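Autophagy protein 5 (PDB 2DYO) takes part in autophagic vesicle formation and cytoplasm-to-vacuole transport, and is required for nucleophagy and mitophagy in yeast. Local coordinates at residues 200-212 / 270-284. Sequence-based numbering, arbitrary orientation.
Sequences PRHIPLIIQTSRT and YSKLRSFDGFLYITL
Five backbone hydrogen bonds join 204-208 to 280-284 as a parallel ladder, among them Leu-280 N to Pro-204 O (2.9 Å) and Leu-284 N to Gln-208 O (2.8 Å), and strands 205-208 and 280-284 lie 19° from parallel. Leu-205, Ile-207, Leu-280 and Ile-282 share one face, where Ile-207 CG1 lies alongside Ile-282 CD1 at 3.6 Å. On the other, Ile-206, with CG1 anti to its carbonyl carbon (chi1 -72°), sets CD1 over the Phe-279 ring, 4.1 Å from the centroid, and against Tyr-281 CE2. Strands 205-208 and 280-286 are parallel neighbours in the mixed UblB sheet, 280-286 in the middle, and its 2-1-5-3-4 order matches the ubiquitin fold. The Gln-208 side chain, extended beyond CG, brings NE2 to donate to Thr-283 OG1 (2.9 Å), which lies in the amide plane; NE2 also bonds Val-92 O on helix 90-98. At the other end Pro-204 CD sits over a face of Tyr-270, 3.5 Å from CE1; the phenol OH donates to Gly-278 O (2.7 Å) and accepts from Arg-274 NH1. A leucine in place of Tyr-270 would probably leave Gly-278 O and Arg-274 without this shared mate and take the ring face from under Pro-204 CD. Helix 142-159 packs on Pro-204, Tyr-270 and Phe-279.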
loop_
_atom_site.group_PDB
_atom_site.type_symbol
_atom_site.label_atom_id
_atom_site.label_comp_id
_atom_site.label_asym_id
_atom_site.label_seq_id
_atom_site.Cartn_x
_atom_site.Cartn_y
_atom_site.Cartn_z
ATOM N N PRO A 200 -5.714 11.443 18.520
ATOM C CA PRO A 200 -6.443 11.929 17.344
ATOM C C PRO A 200 -7.729 12.725 17.567
ATOM O O PRO A 200 -8.546 12.396 18.428
ATOM C CB PRO A 200 -6.715 10.648 16.556
ATOM C CG PRO A 200 -5.555 9.777 16.910
ATOM C CD PRO A 200 -5.434 10.002 18.396
ATOM N N ARG A 201 -7.897 13.778 16.773
ATOM C CA ARG A 201 -9.103 14.596 16.810
ATOM C C ARG A 201 -10.093 13.891 15.877
ATOM O O ARG A 201 -11.308 13.896 16.100
ATOM C CB ARG A 201 -8.804 16.001 16.293
ATOM C CG ARG A 201 -8.156 16.920 17.319
ATOM C CD ARG A 201 -9.127 17.181 18.454
ATOM N NE ARG A 201 -8.791 18.382 19.210
ATOM C CZ ARG A 201 -9.693 19.151 19.811
ATOM N NH1 ARG A 201 -9.311 20.227 20.482
ATOM N NH2 ARG A 201 -10.983 18.849 19.728
ATOM N N HIS A 202 -9.543 13.287 14.825
ATOM C CA HIS A 202 -10.313 12.529 13.836
ATOM C C HIS A 202 -9.434 11.382 13.359
ATOM O O HIS A 202 -8.217 11.434 13.506
ATOM C CB HIS A 202 -10.681 13.391 12.626
ATOM C CG HIS A 202 -11.759 14.395 12.889
ATOM N ND1 HIS A 202 -11.492 15.709 13.209
ATOM C CD2 HIS A 202 -13.107 14.282 12.858
ATOM C CE1 HIS A 202 -12.630 16.362 13.363
ATOM N NE2 HIS A 202 -13.626 15.519 13.156
ATOM N N ILE A 203 -10.034 10.345 12.786
ATOM C CA ILE A 203 -9.241 9.223 12.289
ATOM C C ILE A 203 -9.143 9.217 10.762
ATOM O O ILE A 203 -10.164 9.236 10.066
ATOM C CB ILE A 203 -9.836 7.851 12.713
ATOM C CG1 ILE A 203 -9.868 7.720 14.240
ATOM C CG2 ILE A 203 -9.001 6.714 12.110
ATOM C CD1 ILE A 203 -8.502 7.610 14.894
ATOM N N PRO A 204 -7.909 9.202 10.225
ATOM C CA PRO A 204 -7.679 9.179 8.778
ATOM C C PRO A 204 -7.988 7.743 8.358
ATOM O O PRO A 204 -7.119 6.864 8.426
ATOM C CB PRO A 204 -6.184 9.492 8.650
ATOM C CG PRO A 204 -5.861 10.233 9.933
ATOM C CD PRO A 204 -6.648 9.446 10.947
ATOM N N LEU A 205 -9.228 7.513 7.947
ATOM C CA LEU A 205 -9.675 6.185 7.554
ATOM C C LEU A 205 -10.214 6.128 6.134
ATOM O O LEU A 205 -11.016 6.967 5.726
ATOM C CB LEU A 205 -10.775 5.712 8.511
ATOM C CG LEU A 205 -11.471 4.385 8.184
ATOM C CD1 LEU A 205 -10.500 3.223 8.397
ATOM C CD2 LEU A 205 -12.709 4.217 9.088
ATOM N N ILE A 206 -9.765 5.126 5.392
ATOM C CA ILE A 206 -10.227 4.906 4.037
ATOM C C ILE A 206 -10.810 3.499 4.043
ATOM O O ILE A 206 -10.183 2.563 4.549
ATOM C CB ILE A 206 -9.072 5.005 3.016
ATOM C CG1 ILE A 206 -8.659 6.475 2.877
ATOM C CG2 ILE A 206 -9.509 4.416 1.671
ATOM C CD1 ILE A 206 -7.473 6.724 1.979
ATOM N N ILE A 207 -12.022 3.366 3.517
ATOM C CA ILE A 207 -12.710 2.075 3.468
ATOM C C ILE A 207 -12.925 1.684 2.020
ATOM O O ILE A 207 -13.453 2.468 1.240
ATOM C CB ILE A 207 -14.082 2.148 4.163
ATOM C CG1 ILE A 207 -13.907 2.596 5.618
ATOM C CG2 ILE A 207 -14.763 0.785 4.106
ATOM C CD1 ILE A 207 -15.221 2.832 6.364
ATOM N N GLN A 208 -12.514 0.473 1.662
ATOM C CA GLN A 208 -12.660 0.006 0.289
ATOM C C GLN A 208 -13.207 -1.412 0.237
ATOM O O GLN A 208 -13.151 -2.141 1.225
ATOM C CB GLN A 208 -11.297 0.030 -0.421
ATOM C CG GLN A 208 -10.311 -1.031 0.103
ATOM C CD GLN A 208 -8.985 -1.046 -0.654
ATOM O OE1 GLN A 208 -8.758 -0.236 -1.549
ATOM N NE2 GLN A 208 -8.108 -1.973 -0.292
ATOM N N THR A 209 -13.751 -1.786 -0.918
ATOM C CA THR A 209 -14.247 -3.142 -1.127
ATOM C C THR A 209 -13.252 -3.797 -2.088
ATOM O O THR A 209 -12.062 -3.490 -2.039
ATOM C CB THR A 209 -15.667 -3.159 -1.743
ATOM O OG1 THR A 209 -15.689 -2.367 -2.936
ATOM C CG2 THR A 209 -16.689 -2.622 -0.738
ATOM N N SER A 210 -13.723 -4.671 -2.969
ATOM C CA SER A 210 -12.826 -5.344 -3.904
ATOM C C SER A 210 -12.762 -4.764 -5.319
ATOM O O SER A 210 -13.754 -4.258 -5.847
ATOM C CB SER A 210 -13.193 -6.828 -3.997
ATOM O OG SER A 210 -12.419 -7.480 -4.990
ATOM N N ARG A 211 -11.572 -4.837 -5.917
ATOM C CA ARG A 211 -11.346 -4.378 -7.288
ATOM C C ARG A 211 -11.434 -5.634 -8.134
ATOM O O ARG A 211 -11.489 -5.575 -9.362
ATOM C CB ARG A 211 -9.950 -3.770 -7.447
ATOM C CG ARG A 211 -9.784 -2.391 -6.834
ATOM C CD ARG A 211 -8.320 -1.972 -6.812
ATOM N NE ARG A 211 -8.131 -0.725 -6.081
ATOM C CZ ARG A 211 -8.592 0.452 -6.486
ATOM N NH1 ARG A 211 -9.268 0.547 -7.624
ATOM N NH2 ARG A 211 -8.393 1.535 -5.744
ATOM N N THR A 212 -11.440 -6.775 -7.451
ATOM C CA THR A 212 -11.524 -8.069 -8.104
ATOM C C THR A 212 -12.982 -8.466 -8.296
ATOM O O THR A 212 -13.446 -8.634 -9.425
ATOM C CB THR A 212 -10.806 -9.123 -7.268
ATOM N N TYR A 270 -5.929 2.225 14.297
ATOM C CA TYR A 270 -5.210 3.264 13.569
ATOM C C TYR A 270 -3.760 3.415 14.026
ATOM O O TYR A 270 -2.829 3.304 13.231
ATOM C CB TYR A 270 -5.888 4.624 13.722
ATOM C CG TYR A 270 -5.093 5.715 13.031
ATOM C CD1 TYR A 270 -5.172 5.886 11.650
ATOM C CD2 TYR A 270 -4.178 6.499 13.742
ATOM C CE1 TYR A 270 -4.357 6.804 10.990
ATOM C CE2 TYR A 270 -3.350 7.423 13.088
ATOM C CZ TYR A 270 -3.447 7.566 11.709
ATOM O OH TYR A 270 -2.623 8.451 11.049
ATOM N N SER A 271 -3.572 3.668 15.315
ATOM C CA SER A 271 -2.232 3.888 15.843
ATOM C C SER A 271 -1.248 2.760 15.572
ATOM O O SER A 271 -0.049 2.999 15.486
ATOM C CB SER A 271 -2.291 4.167 17.349
ATOM O OG SER A 271 -2.667 3.008 18.060
ATOM N N LYS A 272 -1.748 1.542 15.410
ATOM C CA LYS A 272 -0.872 0.401 15.183
ATOM C C LYS A 272 -0.821 -0.141 13.763
ATOM O O LYS A 272 0.249 -0.515 13.274
ATOM C CB LYS A 272 -1.253 -0.723 16.152
ATOM C CG LYS A 272 -0.962 -0.364 17.600
ATOM C CD LYS A 272 -1.579 -1.347 18.580
ATOM C CE LYS A 272 -1.197 -0.965 20.009
ATOM N NZ LYS A 272 -2.014 -1.669 21.027
ATOM N N LEU A 273 -1.969 -0.185 13.097
ATOM C CA LEU A 273 -2.015 -0.727 11.750
ATOM C C LEU A 273 -2.131 0.253 10.578
ATOM O O LEU A 273 -2.310 -0.173 9.436
ATOM C CB LEU A 273 -3.134 -1.773 11.672
ATOM C CG LEU A 273 -2.719 -3.211 12.014
ATOM C CD1 LEU A 273 -1.891 -3.248 13.294
ATOM C CD2 LEU A 273 -3.957 -4.079 12.136
ATOM N N ARG A 274 -2.023 1.556 10.831
ATOM C CA ARG A 274 -2.110 2.507 9.719
ATOM C C ARG A 274 -0.983 2.202 8.736
ATOM O O ARG A 274 0.054 1.659 9.123
ATOM C CB ARG A 274 -1.978 3.951 10.210
ATOM C CG ARG A 274 -0.604 4.301 10.769
ATOM C CD ARG A 274 -0.537 5.771 11.145
ATOM N NE ARG A 274 0.727 6.105 11.800
ATOM C CZ ARG A 274 1.031 7.310 12.270
ATOM N NH1 ARG A 274 0.165 8.305 12.162
ATOM N NH2 ARG A 274 2.203 7.516 12.859
ATOM N N SER A 275 -1.192 2.545 7.469
ATOM C CA SER A 275 -0.197 2.305 6.434
ATOM C C SER A 275 0.873 3.403 6.417
ATOM O O SER A 275 0.765 4.395 7.144
ATOM C CB SER A 275 -0.884 2.196 5.074
ATOM O OG SER A 275 -1.814 1.118 5.072
ATOM N N PHE A 276 1.888 3.230 5.571
ATOM C CA PHE A 276 3.007 4.170 5.497
ATOM C C PHE A 276 2.696 5.566 4.952
ATOM O O PHE A 276 3.563 6.438 4.972
ATOM C CB PHE A 276 4.167 3.543 4.703
ATOM C CG PHE A 276 4.058 3.722 3.216
ATOM C CD1 PHE A 276 4.858 4.653 2.554
ATOM C CD2 PHE A 276 3.160 2.960 2.472
ATOM C CE1 PHE A 276 4.762 4.827 1.167
ATOM C CE2 PHE A 276 3.053 3.122 1.084
ATOM C CZ PHE A 276 3.857 4.059 0.428
ATOM N N ASP A 277 1.476 5.780 4.465
ATOM C CA ASP A 277 1.100 7.100 3.965
ATOM C C ASP A 277 0.284 7.836 5.027
ATOM O O ASP A 277 -0.251 8.913 4.775
ATOM C CB ASP A 277 0.296 7.000 2.665
ATOM C CG ASP A 277 -1.030 6.283 2.839
ATOM O OD1 ASP A 277 -1.813 6.285 1.867
ATOM O OD2 ASP A 277 -1.290 5.717 3.926
ATOM N N GLY A 278 0.198 7.242 6.218
ATOM C CA GLY A 278 -0.531 7.864 7.311
ATOM C C GLY A 278 -1.999 7.501 7.441
ATOM O O GLY A 278 -2.621 7.779 8.469
ATOM N N PHE A 279 -2.560 6.884 6.409
ATOM C CA PHE A 279 -3.964 6.488 6.442
ATOM C C PHE A 279 -4.153 5.039 6.865
ATOM O O PHE A 279 -3.336 4.170 6.539
ATOM C CB PHE A 279 -4.622 6.664 5.064
ATOM C CG PHE A 279 -5.092 8.062 4.781
ATOM C CD1 PHE A 279 -4.251 8.989 4.176
ATOM C CD2 PHE A 279 -6.384 8.452 5.118
ATOM C CE1 PHE A 279 -4.693 10.288 3.908
ATOM C CE2 PHE A 279 -6.834 9.747 4.855
ATOM C CZ PHE A 279 -5.985 10.665 4.250
ATOM N N LEU A 280 -5.227 4.791 7.608
ATOM C CA LEU A 280 -5.582 3.433 8.010
ATOM C C LEU A 280 -6.518 2.961 6.909
ATOM O O LEU A 280 -7.487 3.648 6.585
ATOM C CB LEU A 280 -6.340 3.418 9.338
ATOM C CG LEU A 280 -6.985 2.058 9.650
ATOM C CD1 LEU A 280 -5.897 0.999 9.879
ATOM C CD2 LEU A 280 -7.868 2.183 10.874
ATOM N N TYR A 281 -6.230 1.804 6.320
ATOM C CA TYR A 281 -7.080 1.277 5.263
ATOM C C TYR A 281 -7.756 -0.014 5.690
ATOM O O TYR A 281 -7.108 -0.914 6.225
ATOM C CB TYR A 281 -6.277 0.957 3.994
ATOM C CG TYR A 281 -5.710 2.139 3.251
ATOM C CD1 TYR A 281 -4.505 2.712 3.630
ATOM C CD2 TYR A 281 -6.365 2.656 2.132
ATOM C CE1 TYR A 281 -3.951 3.772 2.908
ATOM C CE2 TYR A 281 -5.827 3.711 1.408
ATOM C CZ TYR A 281 -4.618 4.260 1.799
ATOM O OH TYR A 281 -4.061 5.275 1.068
ATOM N N ILE A 282 -9.062 -0.106 5.479
ATOM C CA ILE A 282 -9.722 -1.362 5.776
ATOM C C ILE A 282 -10.367 -1.830 4.489
ATOM O O ILE A 282 -10.834 -1.022 3.670
ATOM C CB ILE A 282 -10.761 -1.267 6.924
ATOM C CG1 ILE A 282 -11.840 -0.243 6.607
ATOM C CG2 ILE A 282 -10.053 -0.912 8.236
ATOM C CD1 ILE A 282 -12.807 -0.054 7.764
ATOM N N THR A 283 -10.343 -3.139 4.288
ATOM C CA THR A 283 -10.919 -3.738 3.096
ATOM C C THR A 283 -12.073 -4.631 3.531
ATOM O O THR A 283 -11.903 -5.515 4.366
ATOM C CB THR A 283 -9.859 -4.572 2.352
ATOM O OG1 THR A 283 -8.785 -3.708 1.952
ATOM C CG2 THR A 283 -10.459 -5.243 1.123
ATOM N N LEU A 284 -13.251 -4.379 2.976
ATOM C CA LEU A 284 -14.430 -5.156 3.322
ATOM C C LEU A 284 -14.592 -6.311 2.350
ATOM O O LEU A 284 -14.631 -6.108 1.139
ATOM C CB LEU A 284 -15.673 -4.270 3.280
ATOM C CG LEU A 284 -15.589 -2.989 4.112
ATOM C CD1 LEU A 284 -16.876 -2.191 3.936
ATOM C CD2 LEU A 284 -15.355 -3.329 5.580
#